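Local atomic coordinates of L-amino acid deaminase (Proteus vulgaris, PDB entry 5HXW), a protein that probably catalyses the FAD-dependent oxidative deamination of L-amino acids as a membrane-bound flavoenzyme. Residues P258-Q263 and V301-K306; Q207-G212 and P351-R356; Y80-S85 and G274-L279. One frame throughout, in Å; residues are numbered along the deposited sequence.

Contact 1 (P258-Q263 and V301-K306). With FAD (flavin-adenine dinucleotide), chain G.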
loop_
_atom_site.group_PDB
_atom_site.type_symbol
_atom_site.label_atom_id
_atom_site.label_comp_id
_atom_site.label_asym_id
_atom_site.label_seq_id
_atom_site.Cartn_x
_atom_site.Cartn_y
_atom_site.Cartn_z
ATOM N N PRO A 258 12.642 -2.229 5.655
ATOM C CA PRO A 258 11.649 -1.320 6.230
ATOM C C PRO A 258 11.841 0.142 5.816
ATOM O O PRO A 258 12.968 0.597 5.615
ATOM C CB PRO A 258 11.853 -1.481 7.739
ATOM C CG PRO A 258 13.259 -1.942 7.882
ATOM C CD PRO A 258 13.479 -2.841 6.704
ATOM N N ALA A 259 10.722 0.845 5.676
ATOM C CA ALA A 259 10.697 2.284 5.433
ATOM C C ALA A 259 9.591 2.908 6.277
ATOM O O ALA A 259 8.557 2.279 6.518
ATOM C CB ALA A 259 10.473 2.566 3.958
ATOM N N TYR A 260 9.812 4.136 6.728
ATOM C CA TYR A 260 8.844 4.848 7.555
ATOM C C TYR A 260 8.548 6.242 7.022
ATOM O O TYR A 260 9.437 6.919 6.496
ATOM C CB TYR A 260 9.336 4.931 9.002
ATOM C CG TYR A 260 9.140 3.653 9.772
ATOM C CD1 TYR A 260 10.118 2.650 9.770
ATOM C CD2 TYR A 260 7.966 3.431 10.500
ATOM C CE1 TYR A 260 9.933 1.464 10.473
ATOM C CE2 TYR A 260 7.777 2.252 11.212
ATOM C CZ TYR A 260 8.758 1.274 11.192
ATOM O OH TYR A 260 8.569 0.108 11.895
ATOM N N GLN A 261 7.290 6.654 7.158
ATOM C CA GLN A 261 6.862 8.002 6.800
ATOM C C GLN A 261 5.753 8.482 7.727
ATOM O O GLN A 261 4.758 7.783 7.948
ATOM C CB GLN A 261 6.405 8.069 5.341
ATOM C CG GLN A 261 6.179 9.488 4.834
ATOM C CD GLN A 261 5.638 9.537 3.419
ATOM O OE1 GLN A 261 4.765 8.754 3.038
ATOM N NE2 GLN A 261 6.156 10.469 2.630
ATOM N N SER A 262 5.948 9.682 8.266
ATOM C CA SER A 262 4.951 10.328 9.104
ATOM C C SER A 262 3.830 10.916 8.252
ATOM O O SER A 262 4.068 11.419 7.147
ATOM C CB SER A 262 5.602 11.411 9.958
ATOM O OG SER A 262 6.575 10.854 10.823
ATOM N N GLN A 263 2.609 10.819 8.771
ATOM C CA GLN A 263 1.416 11.380 8.133
ATOM C C GLN A 263 0.599 12.180 9.149
ATOM O O GLN A 263 0.615 11.880 10.350
ATOM C CB GLN A 263 0.539 10.272 7.541
ATOM C CG GLN A 263 1.177 9.415 6.454
ATOM C CD GLN A 263 1.259 10.099 5.099
ATOM O OE1 GLN A 263 0.355 10.838 4.695
ATOM N NE2 GLN A 263 2.348 9.843 4.381
ATOM N N VAL A 301 11.962 7.600 5.844
ATOM C CA VAL A 301 12.998 7.182 6.787
ATOM C C VAL A 301 13.211 5.671 6.675
ATOM O O VAL A 301 12.290 4.892 6.919
ATOM C CB VAL A 301 12.653 7.612 8.242
ATOM C CG1 VAL A 301 13.552 6.926 9.260
ATOM C CG2 VAL A 301 12.763 9.120 8.398
ATOM N N ALA A 302 14.421 5.268 6.287
ATOM C CA ALA A 302 14.800 3.854 6.271
ATOM C C ALA A 302 15.656 3.506 7.497
ATOM O O ALA A 302 16.826 3.913 7.572
ATOM C CB ALA A 302 15.514 3.487 4.973
ATOM N N PRO A 303 15.071 2.770 8.473
ATOM C CA PRO A 303 15.853 2.363 9.646
ATOM C C PRO A 303 16.842 1.251 9.312
ATOM O O PRO A 303 16.565 0.413 8.451
ATOM C CB PRO A 303 14.793 1.862 10.631
ATOM C CG PRO A 303 13.647 1.433 9.780
ATOM C CD PRO A 303 13.676 2.286 8.542
ATOM N N VAL A 304 17.988 1.266 9.986
ATOM C CA VAL A 304 19.003 0.225 9.846
ATOM C C VAL A 304 18.502 -1.039 10.547
ATOM O O VAL A 304 18.192 -1.007 11.738
ATOM C CB VAL A 304 20.369 0.671 10.426
ATOM C CG1 VAL A 304 21.421 -0.422 10.273
ATOM C CG2 VAL A 304 20.851 1.949 9.754
ATOM N N VAL A 305 18.395 -2.128 9.786
ATOM C CA VAL A 305 18.099 -3.463 10.326
ATOM C C VAL A 305 19.263 -4.423 10.040
ATOM O O VAL A 305 20.257 -4.021 9.426
ATOM C CB VAL A 305 16.747 -4.031 9.811
ATOM C CG1 VAL A 305 15.576 -3.283 10.439
ATOM C CG2 VAL A 305 16.666 -4.015 8.286
ATOM N N LYS A 306 19.148 -5.677 10.491
ATOM C CA LYS A 306 20.190 -6.688 10.262
ATOM C C LYS A 306 20.347 -6.991 8.766
ATOM O O LYS A 306 21.455 -7.242 8.292
ATOM C CB LYS A 306 19.937 -7.967 11.087
ATOM C CG LYS A 306 18.811 -8.871 10.593
ATOM C CD LYS A 306 18.500 -9.998 11.562
ATOM C CE LYS A 306 17.218 -10.698 11.144
ATOM N NZ LYS A 306 16.599 -11.490 12.240
HETATM P PA FAD G . -0.994 -4.362 5.224
HETATM O O1A FAD G . -0.002 -3.961 6.286
HETATM O O2A FAD G . -2.129 -3.433 4.914
HETATM O O5B FAD G . -1.608 -5.791 5.610
HETATM C C5B FAD G . -0.786 -6.835 6.112
HETATM C C4B FAD G . -1.514 -7.481 7.273
HETATM O O4B FAD G . -1.018 -8.800 7.483
HETATM C C3B FAD G . -1.297 -6.714 8.567
HETATM O O3B FAD G . -2.587 -6.328 9.050
HETATM C C2B FAD G . -0.614 -7.707 9.496
HETATM O O2B FAD G . -1.086 -7.617 10.840
HETATM C C1B FAD G . -0.975 -9.048 8.886
HETATM N N9A FAD G . -0.008 -10.136 9.160
HETATM C C8A FAD G . 1.323 -10.104 8.939
HETATM N N7A FAD G . 1.906 -11.275 9.286
HETATM C C5A FAD G . 0.932 -12.082 9.741
HETATM C C6A FAD G . 0.856 -13.464 10.270
HETATM N N6A FAD G . 1.978 -14.208 10.371
HETATM N N1A FAD G . -0.360 -13.947 10.633
HETATM C C2A FAD G . -1.484 -13.206 10.524
HETATM N N3A FAD G . -1.488 -11.939 10.053
HETATM C C4A FAD G . -0.334 -11.334 9.650
HETATM N N1 FAD G . -0.676 3.429 -1.358
HETATM C C2 FAD G . -1.334 4.120 -2.321
HETATM O O2 FAD G . -1.844 3.474 -3.259
HETATM N N3 FAD G . -1.441 5.465 -2.296
HETATM C C4 FAD G . -0.908 6.215 -1.310
HETATM O O4 FAD G . -1.034 7.463 -1.316
HETATM C C4X FAD G . -0.172 5.525 -0.209
HETATM N N5 FAD G . 0.398 6.191 0.825
HETATM C C5X FAD G . 1.075 5.537 1.810
HETATM C C6 FAD G . 1.653 6.246 2.868
HETATM C C7 FAD G . 2.334 5.578 3.889
HETATM C C7M FAD G . 2.946 6.377 5.014
HETATM C C8 FAD G . 2.442 4.086 3.843
HETATM C C8M FAD G . 3.150 3.278 4.895
HETATM C C9 FAD G . 1.868 3.387 2.794
HETATM C C9A FAD G . 1.189 4.046 1.773
HETATM N N10 FAD G . 0.589 3.323 0.709
HETATM C C10 FAD G . -0.087 4.044 -0.303
HETATM C "C1'" FAD G . 0.723 1.862 0.628
HETATM C "C2'" FAD G . -0.401 0.988 1.133
HETATM O "O2'" FAD G . -0.726 1.352 2.476
HETATM C "C3'" FAD G . 0.126 -0.445 1.128
HETATM O "O3'" FAD G . 0.916 -0.724 -0.050
HETATM C "C4'" FAD G . -0.993 -1.473 1.270
HETATM O "O4'" FAD G . -1.757 -1.246 2.470
HETATM C "C5'" FAD G . -0.383 -2.863 1.310
HETATM O "O5'" FAD G . -1.370 -3.767 1.775
HETATM P P FAD G . -0.952 -5.132 2.494
HETATM O O1P FAD G . -2.238 -5.855 2.775
HETATM O O2P FAD G . 0.099 -5.809 1.658
HETATM O O3P FAD G . -0.216 -4.671 3.853
HETATM O O HOH W 1 15.678 -0.329 5.823
#
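Tyr260 and Val301 face each other as an antiparallel hydrogen-bonded pair. Tyr260 N donates to Val301 O over 2.6 Å, and Val301 N returns the bond to Tyr260 O at 2.7 Å. Toward Pro258 and Pro303 no further backbone pair forms between the two segments, and side chains and a water take over. The Tyr260 ring meets Pro303 by its edge, with CD1 of Tyr260 3.7 Å from CG of Pro303; a chi1 of -78°, which sets the ring anti to its own carbonyl carbon, turns that edge to the proline. Pro258 then works with its ring tip: its CG reaches CG1 of Val305 at 3.7 Å and also packs on the Pro303 ring. A water closes this end, donating to Pro258 O and to Pro303 O, 2.9 Å from each. The bridge joins strands 257-266 and 293-303 of the large mixed sheet, a layer of the DAO-type oxidoreductase fold that runs up to the flavin; Val305 belongs to the loop that follows. Further along the first strand, Gln261 OE1 and Gln263 NE2 both approach the flavin methyl C7M, each at 3.6 Å. On its other edge this strand is hydrogen-bonded to strand 386-396, while helix 332-339 brings Gln333 against Tyr260 and Pro303. A cetyl-trimethyl-ammonium molecule touches Ala259, Gln261 and Ala302.

Contact 2 (Q207-G212 and P351-R356). With FAD (flavin-adenine dinucleotide), chain G.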
loop_
_atom_site.group_PDB
_atom_site.type_symbol
_atom_site.label_atom_id
_atom_site.label_comp_id
_atom_site.label_asym_id
_atom_site.label_seq_id
_atom_site.Cartn_x
_atom_site.Cartn_y
_atom_site.Cartn_z
ATOM N N GLN A 207 -6.886 -11.410 15.759
ATOM C CA GLN A 207 -6.032 -11.776 16.916
ATOM C C GLN A 207 -5.506 -13.222 16.821
ATOM O O GLN A 207 -5.350 -13.922 17.828
ATOM C CB GLN A 207 -6.732 -11.505 18.268
ATOM C CG GLN A 207 -7.251 -10.082 18.485
ATOM C CD GLN A 207 -6.177 -9.005 18.383
ATOM O OE1 GLN A 207 -5.066 -9.153 18.901
ATOM N NE2 GLN A 207 -6.514 -7.904 17.716
ATOM N N CYS A 208 -5.209 -13.635 15.590
ATOM C CA CYS A 208 -4.928 -15.022 15.253
ATOM C C CYS A 208 -3.782 -15.071 14.236
ATOM O O CYS A 208 -4.002 -15.043 13.020
ATOM C CB CYS A 208 -6.210 -15.673 14.715
ATOM S SG CYS A 208 -6.075 -17.377 14.144
ATOM N N ALA A 209 -2.558 -15.126 14.760
ATOM C CA ALA A 209 -1.334 -15.077 13.956
ATOM C C ALA A 209 -1.046 -16.405 13.268
ATOM O O ALA A 209 -1.162 -17.462 13.885
ATOM C CB ALA A 209 -0.151 -14.672 14.826
ATOM N N ALA A 210 -0.672 -16.342 11.991
ATOM C CA ALA A 210 -0.183 -17.510 11.263
ATOM C C ALA A 210 1.325 -17.653 11.467
ATOM O O ALA A 210 2.109 -16.814 11.014
ATOM C CB ALA A 210 -0.528 -17.414 9.785
ATOM N N ARG A 211 1.716 -18.715 12.165
ATOM C CA ARG A 211 3.123 -18.992 12.468
ATOM C C ARG A 211 3.868 -19.535 11.246
ATOM O O ARG A 211 5.016 -19.159 10.985
ATOM C CB ARG A 211 3.228 -19.964 13.646
ATOM C CG ARG A 211 2.680 -19.399 14.946
ATOM C CD ARG A 211 2.548 -20.468 16.011
ATOM N NE ARG A 211 2.281 -19.885 17.325
ATOM C CZ ARG A 211 1.905 -20.566 18.405
ATOM N NH1 ARG A 211 1.730 -21.883 18.360
ATOM N NH2 ARG A 211 1.698 -19.917 19.543
ATOM N N GLY A 212 3.194 -20.408 10.502
ATOM C CA GLY A 212 3.750 -21.035 9.308
ATOM C C GLY A 212 2.826 -22.104 8.765
ATOM O O GLY A 212 1.628 -22.123 9.071
ATOM N N PRO A 351 7.416 -14.549 16.203
ATOM C CA PRO A 351 7.635 -13.097 16.302
ATOM C C PRO A 351 6.394 -12.263 15.972
ATOM O O PRO A 351 6.293 -11.118 16.420
ATOM C CB PRO A 351 8.732 -12.831 15.270
ATOM C CG PRO A 351 9.410 -14.138 15.081
ATOM C CD PRO A 351 8.319 -15.151 15.202
ATOM N N PHE A 352 5.466 -12.844 15.206
ATOM C CA PHE A 352 4.172 -12.223 14.893
ATOM C C PHE A 352 3.285 -12.066 16.131
ATOM O O PHE A 352 2.346 -11.267 16.125
ATOM C CB PHE A 352 3.421 -13.027 13.824
ATOM C CG PHE A 352 4.251 -13.385 12.625
ATOM C CD1 PHE A 352 4.722 -12.397 11.753
ATOM C CD2 PHE A 352 4.555 -14.719 12.354
ATOM C CE1 PHE A 352 5.488 -12.736 10.644
ATOM C CE2 PHE A 352 5.312 -15.060 11.241
ATOM C CZ PHE A 352 5.781 -14.069 10.389
ATOM N N GLU A 353 3.575 -12.850 17.170
ATOM C CA GLU A 353 2.912 -12.735 18.469
ATOM C C GLU A 353 3.750 -11.869 19.414
ATOM O O GLU A 353 3.205 -11.065 20.179
ATOM C CB GLU A 353 2.681 -14.120 19.084
ATOM C CG GLU A 353 1.817 -15.057 18.251
ATOM C CD GLU A 353 2.075 -16.521 18.561
ATOM O OE1 GLU A 353 2.678 -17.204 17.707
ATOM O OE2 GLU A 353 1.689 -16.987 19.657
ATOM N N GLN A 354 5.071 -12.042 19.335
ATOM C CA GLN A 354 6.053 -11.337 20.169
ATOM C C GLN A 354 6.110 -9.833 19.870
ATOM O O GLN A 354 6.301 -9.016 20.777
ATOM C CB GLN A 354 7.434 -11.965 19.960
ATOM C CG GLN A 354 8.399 -11.822 21.128
ATOM C CD GLN A 354 9.620 -12.713 20.981
ATOM O OE1 GLN A 354 10.432 -12.530 20.070
ATOM N NE2 GLN A 354 9.756 -13.683 21.878
ATOM N N PHE A 355 5.952 -9.492 18.593
ATOM C CA PHE A 355 5.956 -8.114 18.124
ATOM C C PHE A 355 4.626 -7.809 17.424
ATOM O O PHE A 355 4.607 -7.120 16.399
ATOM C CB PHE A 355 7.139 -7.880 17.166
ATOM C CG PHE A 355 8.497 -8.007 17.810
ATOM C CD1 PHE A 355 9.112 -6.900 18.404
ATOM C CD2 PHE A 355 9.181 -9.228 17.802
ATOM C CE1 PHE A 355 10.368 -7.016 18.993
ATOM C CE2 PHE A 355 10.436 -9.345 18.390
ATOM C CZ PHE A 355 11.030 -8.237 18.983
ATOM N N ARG A 356 3.526 -8.311 17.994
ATOM C CA ARG A 356 2.189 -8.249 17.375
ATOM C C ARG A 356 1.775 -6.850 16.902
ATOM O O ARG A 356 1.404 -6.670 15.742
ATOM C CB ARG A 356 1.121 -8.853 18.303
ATOM C CG ARG A 356 -0.289 -8.849 17.726
ATOM C CD ARG A 356 -1.320 -9.340 18.727
ATOM N NE ARG A 356 -1.482 -10.794 18.677
ATOM C CZ ARG A 356 -0.910 -11.654 19.516
ATOM N NH1 ARG A 356 -0.121 -11.234 20.501
ATOM N NH2 ARG A 356 -1.130 -12.949 19.369
HETATM P PA FAD G . -0.994 -4.362 5.224
HETATM O O1A FAD G . -0.002 -3.961 6.286
HETATM O O2A FAD G . -2.129 -3.433 4.914
HETATM O O5B FAD G . -1.608 -5.791 5.610
HETATM C C5B FAD G . -0.786 -6.835 6.112
HETATM C C4B FAD G . -1.514 -7.481 7.273
HETATM O O4B FAD G . -1.018 -8.800 7.483
HETATM C C3B FAD G . -1.297 -6.714 8.567
HETATM O O3B FAD G . -2.587 -6.328 9.050
HETATM C C2B FAD G . -0.614 -7.707 9.496
HETATM O O2B FAD G . -1.086 -7.617 10.840
HETATM C C1B FAD G . -0.975 -9.048 8.886
HETATM N N9A FAD G . -0.008 -10.136 9.160
HETATM C C8A FAD G . 1.323 -10.104 8.939
HETATM N N7A FAD G . 1.906 -11.275 9.286
HETATM C C5A FAD G . 0.932 -12.082 9.741
HETATM C C6A FAD G . 0.856 -13.464 10.270
HETATM N N6A FAD G . 1.978 -14.208 10.371
HETATM N N1A FAD G . -0.360 -13.947 10.633
HETATM C C2A FAD G . -1.484 -13.206 10.524
HETATM N N3A FAD G . -1.488 -11.939 10.053
HETATM C C4A FAD G . -0.334 -11.334 9.650
HETATM N N1 FAD G . -0.676 3.429 -1.358
HETATM C C2 FAD G . -1.334 4.120 -2.321
HETATM O O2 FAD G . -1.844 3.474 -3.259
HETATM N N3 FAD G . -1.441 5.465 -2.296
HETATM C C4 FAD G . -0.908 6.215 -1.310
HETATM O O4 FAD G . -1.034 7.463 -1.316
HETATM C C4X FAD G . -0.172 5.525 -0.209
HETATM N N5 FAD G . 0.398 6.191 0.825
HETATM C C5X FAD G . 1.075 5.537 1.810
HETATM C C6 FAD G . 1.653 6.246 2.868
HETATM C C7 FAD G . 2.334 5.578 3.889
HETATM C C7M FAD G . 2.946 6.377 5.014
HETATM C C8 FAD G . 2.442 4.086 3.843
HETATM C C8M FAD G . 3.150 3.278 4.895
HETATM C C9 FAD G . 1.868 3.387 2.794
HETATM C C9A FAD G . 1.189 4.046 1.773
HETATM N N10 FAD G . 0.589 3.323 0.709
HETATM C C10 FAD G . -0.087 4.044 -0.303
HETATM C "C1'" FAD G . 0.723 1.862 0.628
HETATM C "C2'" FAD G . -0.401 0.988 1.133
HETATM O "O2'" FAD G . -0.726 1.352 2.476
HETATM C "C3'" FAD G . 0.126 -0.445 1.128
HETATM O "O3'" FAD G . 0.916 -0.724 -0.050
HETATM C "C4'" FAD G . -0.993 -1.473 1.270
HETATM O "O4'" FAD G . -1.757 -1.246 2.470
HETATM C "C5'" FAD G . -0.383 -2.863 1.310
HETATM O "O5'" FAD G . -1.370 -3.767 1.775
HETATM P P FAD G . -0.952 -5.132 2.494
HETATM O O1P FAD G . -2.238 -5.855 2.775
HETATM O O2P FAD G . 0.099 -5.809 1.658
HETATM O O3P FAD G . -0.216 -4.671 3.853
#
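Glu353 reaches from its short helix to Ala209 and Arg211. From CB, with chi1 at -60°, its CG passes over the Ala209 methyl, 4.0 Å from Ala209 CB, and the chain then runs out extended to a carboxylate gripped side-on by Arg211. OE1 of Glu353 takes NE of Arg211 at 2.7 Å, and OE2 takes NH2 of Arg211 at 2.9 Å; both oxygens are met on their syn sides, and the guanidinium and carboxylate planes are 24° apart. Ser350 OG also bonds OE1, and Leu346 O holds NH1 of the arginine.

Arg211 and Gly212 form a classic beta bulge opposite Val224 in strand 210-216, and Ala210, the residue just before, reads the adenine of FAD. There Ala210 N donates to N1A at 2.8 Å, and adenine N6A donates to Ala210 O at 2.7 Å, two backbone bonds along one edge of the base. The Phe352 ring turns one face to the same amino group, N6A standing 3.2 Å above the ring plane over its centre. Arg356 lays its guanidinium over Glu353 CA and forms a salt bridge with Glu226, while its CD passes OE1 of Gln207.

Contact 3 (Y80-S85 and G274-L279). With FAD (flavin-adenine dinucleotide), chain G.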
loop_
_atom_site.group_PDB
_atom_site.type_symbol
_atom_site.label_atom_id
_atom_site.label_comp_id
_atom_site.label_asym_id
_atom_site.label_seq_id
_atom_site.Cartn_x
_atom_site.Cartn_y
_atom_site.Cartn_z
ATOM N N TYR A 80 -1.398 7.641 2.759
ATOM C CA TYR A 80 -1.633 9.027 2.357
ATOM C C TYR A 80 -2.993 9.196 1.672
ATOM O O TYR A 80 -3.793 10.044 2.084
ATOM C CB TYR A 80 -0.480 9.525 1.470
ATOM C CG TYR A 80 -0.649 10.925 0.908
ATOM C CD1 TYR A 80 -0.828 12.032 1.754
ATOM C CD2 TYR A 80 -0.607 11.149 -0.469
ATOM C CE1 TYR A 80 -0.979 13.313 1.236
ATOM C CE2 TYR A 80 -0.752 12.425 -0.996
ATOM C CZ TYR A 80 -0.937 13.501 -0.140
ATOM O OH TYR A 80 -1.077 14.758 -0.661
ATOM N N GLY A 81 -3.242 8.395 0.632
ATOM C CA GLY A 81 -4.578 8.271 0.052
ATOM C C GLY A 81 -4.788 8.579 -1.416
ATOM O O GLY A 81 -5.928 8.775 -1.839
ATOM N N GLN A 82 -3.711 8.616 -2.194
ATOM C CA GLN A 82 -3.813 8.933 -3.621
ATOM C C GLN A 82 -3.669 7.714 -4.533
ATOM O O GLN A 82 -2.767 6.889 -4.351
ATOM C CB GLN A 82 -2.839 10.055 -4.018
ATOM C CG GLN A 82 -1.356 9.772 -3.805
ATOM C CD GLN A 82 -0.461 10.905 -4.272
ATOM O OE1 GLN A 82 -0.807 11.656 -5.183
ATOM N NE2 GLN A 82 0.704 11.027 -3.657
ATOM N N ALA A 83 -4.581 7.609 -5.499
ATOM C CA ALA A 83 -4.519 6.583 -6.538
ATOM C C ALA A 83 -4.067 7.226 -7.837
ATOM O O ALA A 83 -4.874 7.800 -8.577
ATOM C CB ALA A 83 -5.864 5.883 -6.705
ATOM N N ILE A 84 -2.763 7.149 -8.093
ATOM C CA ILE A 84 -2.155 7.859 -9.225
ATOM C C ILE A 84 -1.330 6.954 -10.140
ATOM O O ILE A 84 -0.732 5.973 -9.689
ATOM C CB ILE A 84 -1.321 9.096 -8.779
ATOM C CG1 ILE A 84 -0.114 8.695 -7.912
ATOM C CG2 ILE A 84 -2.210 10.104 -8.059
ATOM C CD1 ILE A 84 1.091 9.603 -8.070
ATOM N N SER A 85 -1.332 7.287 -11.430
ATOM C CA SER A 85 -0.497 6.609 -12.416
ATOM C C SER A 85 0.727 7.454 -12.779
ATOM O O SER A 85 1.569 7.015 -13.556
ATOM C CB SER A 85 -1.312 6.270 -13.668
ATOM O OG SER A 85 -1.764 7.445 -14.321
ATOM N N GLY A 274 -9.061 22.380 -2.336
ATOM C CA GLY A 274 -9.543 21.057 -2.749
ATOM C C GLY A 274 -8.588 20.334 -3.683
ATOM O O GLY A 274 -7.567 20.891 -4.106
ATOM N N GLY A 275 -8.931 19.089 -4.004
ATOM C CA GLY A 275 -8.124 18.250 -4.889
ATOM C C GLY A 275 -6.816 17.757 -4.284
ATOM O O GLY A 275 -6.593 17.865 -3.071
ATOM N N ASN A 276 -5.969 17.202 -5.151
ATOM C CA ASN A 276 -4.632 16.729 -4.800
ATOM C C ASN A 276 -3.589 17.680 -5.379
ATOM O O ASN A 276 -3.664 18.053 -6.560
ATOM C CB ASN A 276 -4.430 15.303 -5.330
ATOM C CG ASN A 276 -3.179 14.620 -4.785
ATOM O OD1 ASN A 276 -2.352 15.217 -4.093
ATOM N ND2 ASN A 276 -3.040 13.342 -5.111
ATOM N N VAL A 277 -2.632 18.077 -4.539
ATOM C CA VAL A 277 -1.589 19.040 -4.914
ATOM C C VAL A 277 -0.212 18.572 -4.431
ATOM O O VAL A 277 -0.045 18.176 -3.270
ATOM C CB VAL A 277 -1.919 20.471 -4.398
ATOM C CG1 VAL A 277 -0.729 21.417 -4.511
ATOM C CG2 VAL A 277 -3.115 21.066 -5.136
ATOM N N ALA A 278 0.759 18.614 -5.346
ATOM C CA ALA A 278 2.157 18.305 -5.056
ATOM C C ALA A 278 3.053 19.437 -5.570
ATOM O O ALA A 278 3.163 19.650 -6.781
ATOM C CB ALA A 278 2.542 16.972 -5.684
ATOM N N LEU A 279 3.678 20.162 -4.644
ATOM C CA LEU A 279 4.476 21.352 -4.976
ATOM C C LEU A 279 5.951 21.217 -4.571
ATOM O O LEU A 279 6.266 20.439 -3.662
ATOM C CB LEU A 279 3.882 22.602 -4.307
ATOM C CG LEU A 279 2.468 23.092 -4.625
ATOM C CD1 LEU A 279 2.013 24.064 -3.553
ATOM C CD2 LEU A 279 2.363 23.733 -6.000
HETATM P PA FAD G . -0.994 -4.362 5.224
HETATM O O1A FAD G . -0.002 -3.961 6.286
HETATM O O2A FAD G . -2.129 -3.433 4.914
HETATM O O5B FAD G . -1.608 -5.791 5.610
HETATM C C5B FAD G . -0.786 -6.835 6.112
HETATM C C4B FAD G . -1.514 -7.481 7.273
HETATM O O4B FAD G . -1.018 -8.800 7.483
HETATM C C3B FAD G . -1.297 -6.714 8.567
HETATM O O3B FAD G . -2.587 -6.328 9.050
HETATM C C2B FAD G . -0.614 -7.707 9.496
HETATM O O2B FAD G . -1.086 -7.617 10.840
HETATM C C1B FAD G . -0.975 -9.048 8.886
HETATM N N9A FAD G . -0.008 -10.136 9.160
HETATM C C8A FAD G . 1.323 -10.104 8.939
HETATM N N7A FAD G . 1.906 -11.275 9.286
HETATM C C5A FAD G . 0.932 -12.082 9.741
HETATM C C6A FAD G . 0.856 -13.464 10.270
HETATM N N6A FAD G . 1.978 -14.208 10.371
HETATM N N1A FAD G . -0.360 -13.947 10.633
HETATM C C2A FAD G . -1.484 -13.206 10.524
HETATM N N3A FAD G . -1.488 -11.939 10.053
HETATM C C4A FAD G . -0.334 -11.334 9.650
HETATM N N1 FAD G . -0.676 3.429 -1.358
HETATM C C2 FAD G . -1.334 4.120 -2.321
HETATM O O2 FAD G . -1.844 3.474 -3.259
HETATM N N3 FAD G . -1.441 5.465 -2.296
HETATM C C4 FAD G . -0.908 6.215 -1.310
HETATM O O4 FAD G . -1.034 7.463 -1.316
HETATM C C4X FAD G . -0.172 5.525 -0.209
HETATM N N5 FAD G . 0.398 6.191 0.825
HETATM C C5X FAD G . 1.075 5.537 1.810
HETATM C C6 FAD G . 1.653 6.246 2.868
HETATM C C7 FAD G . 2.334 5.578 3.889
HETATM C C7M FAD G . 2.946 6.377 5.014
HETATM C C8 FAD G . 2.442 4.086 3.843
HETATM C C8M FAD G . 3.150 3.278 4.895
HETATM C C9 FAD G . 1.868 3.387 2.794
HETATM C C9A FAD G . 1.189 4.046 1.773
HETATM N N10 FAD G . 0.589 3.323 0.709
HETATM C C10 FAD G . -0.087 4.044 -0.303
HETATM C "C1'" FAD G . 0.723 1.862 0.628
HETATM C "C2'" FAD G . -0.401 0.988 1.133
HETATM O "O2'" FAD G . -0.726 1.352 2.476
HETATM C "C3'" FAD G . 0.126 -0.445 1.128
HETATM O "O3'" FAD G . 0.916 -0.724 -0.050
HETATM C "C4'" FAD G . -0.993 -1.473 1.270
HETATM O "O4'" FAD G . -1.757 -1.246 2.470
HETATM C "C5'" FAD G . -0.383 -2.863 1.310
HETATM O "O5'" FAD G . -1.370 -3.767 1.775
HETATM P P FAD G . -0.952 -5.132 2.494
HETATM O O1P FAD G . -2.238 -5.855 2.775
HETATM O O2P FAD G . 0.099 -5.809 1.658
HETATM O O3P FAD G . -0.216 -4.671 3.853
#
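The Tyr80 ring meets Asn276 by its edge: its OH lies 3.7 Å from Asn276 OD1, with the ring and the amide turned 61° against each other. Flavin O4 and Gln82 CD sit at the rim of this ring as well. Tyr80 CG stands anti to its backbone N (chi1 176°), which points the ring toward Asn276, with flavin O4 left at the edge of its near end, while CB stays beside flavin N5 and O4. The amide planes of Gln82 and Asn276 are also far from coplanar. Asn276 ND2 donates to Gln82 OE1 at 2.8 Å, coming in from above the carbonyl plane, 47° out of it. This is the one hydrogen bond between the two segments, and the same oxygen takes a weak second one from Arg121 NE, so two donors share it in a buried setting.

Behind the Gln82 side chain, its backbone reads the pyrimidine end of the flavin. Flavin O4 accepts from Gly81 N at 3.1 Å. It also accepts from Gln82 N, and flavin N3 donates to Gln82 O at 2.8 Å. O4 is thus held by two amides, which with the N3 bond fix the place of the pyrimidine edge and would probably polarise the C4=O4 group. Asn276 probably acts from the second shell, steadying the side chain of a residue whose backbone binds the flavin.

Strand 82-83 pairs with strand 182-183, and strand 276-279 lies between strands 117-123 and 283-287 of the same mixed sheet. Phe284 of strand 283-287 touches Tyr80, whose carbonyl is bonded by Arg286, and Trp421 packs on Ile84.

Overall arrangement
All three contacts touch the one FAD. Contact 2 takes the adenine end, contact 1 the dimethylbenzene end of the flavin and contact 3 its pyrimidine end. The centres of contacts 2 and 3 are about 34 Å apart, on opposite sides of the chain's centre, and contact 1 lies 21 to 22 Å from either. Contacts 1 and 3 share the large mixed sheet and meet where Gln263 OE1 comes within 3.4 Å of Tyr80 CD1. Along the chain the segments run 80-85, 207-212, 258-263, 274-279, 301-306 and 351-356, so contact 3 interlaces with both others. Distant parts of the sequence thus converge on the extended cofactor.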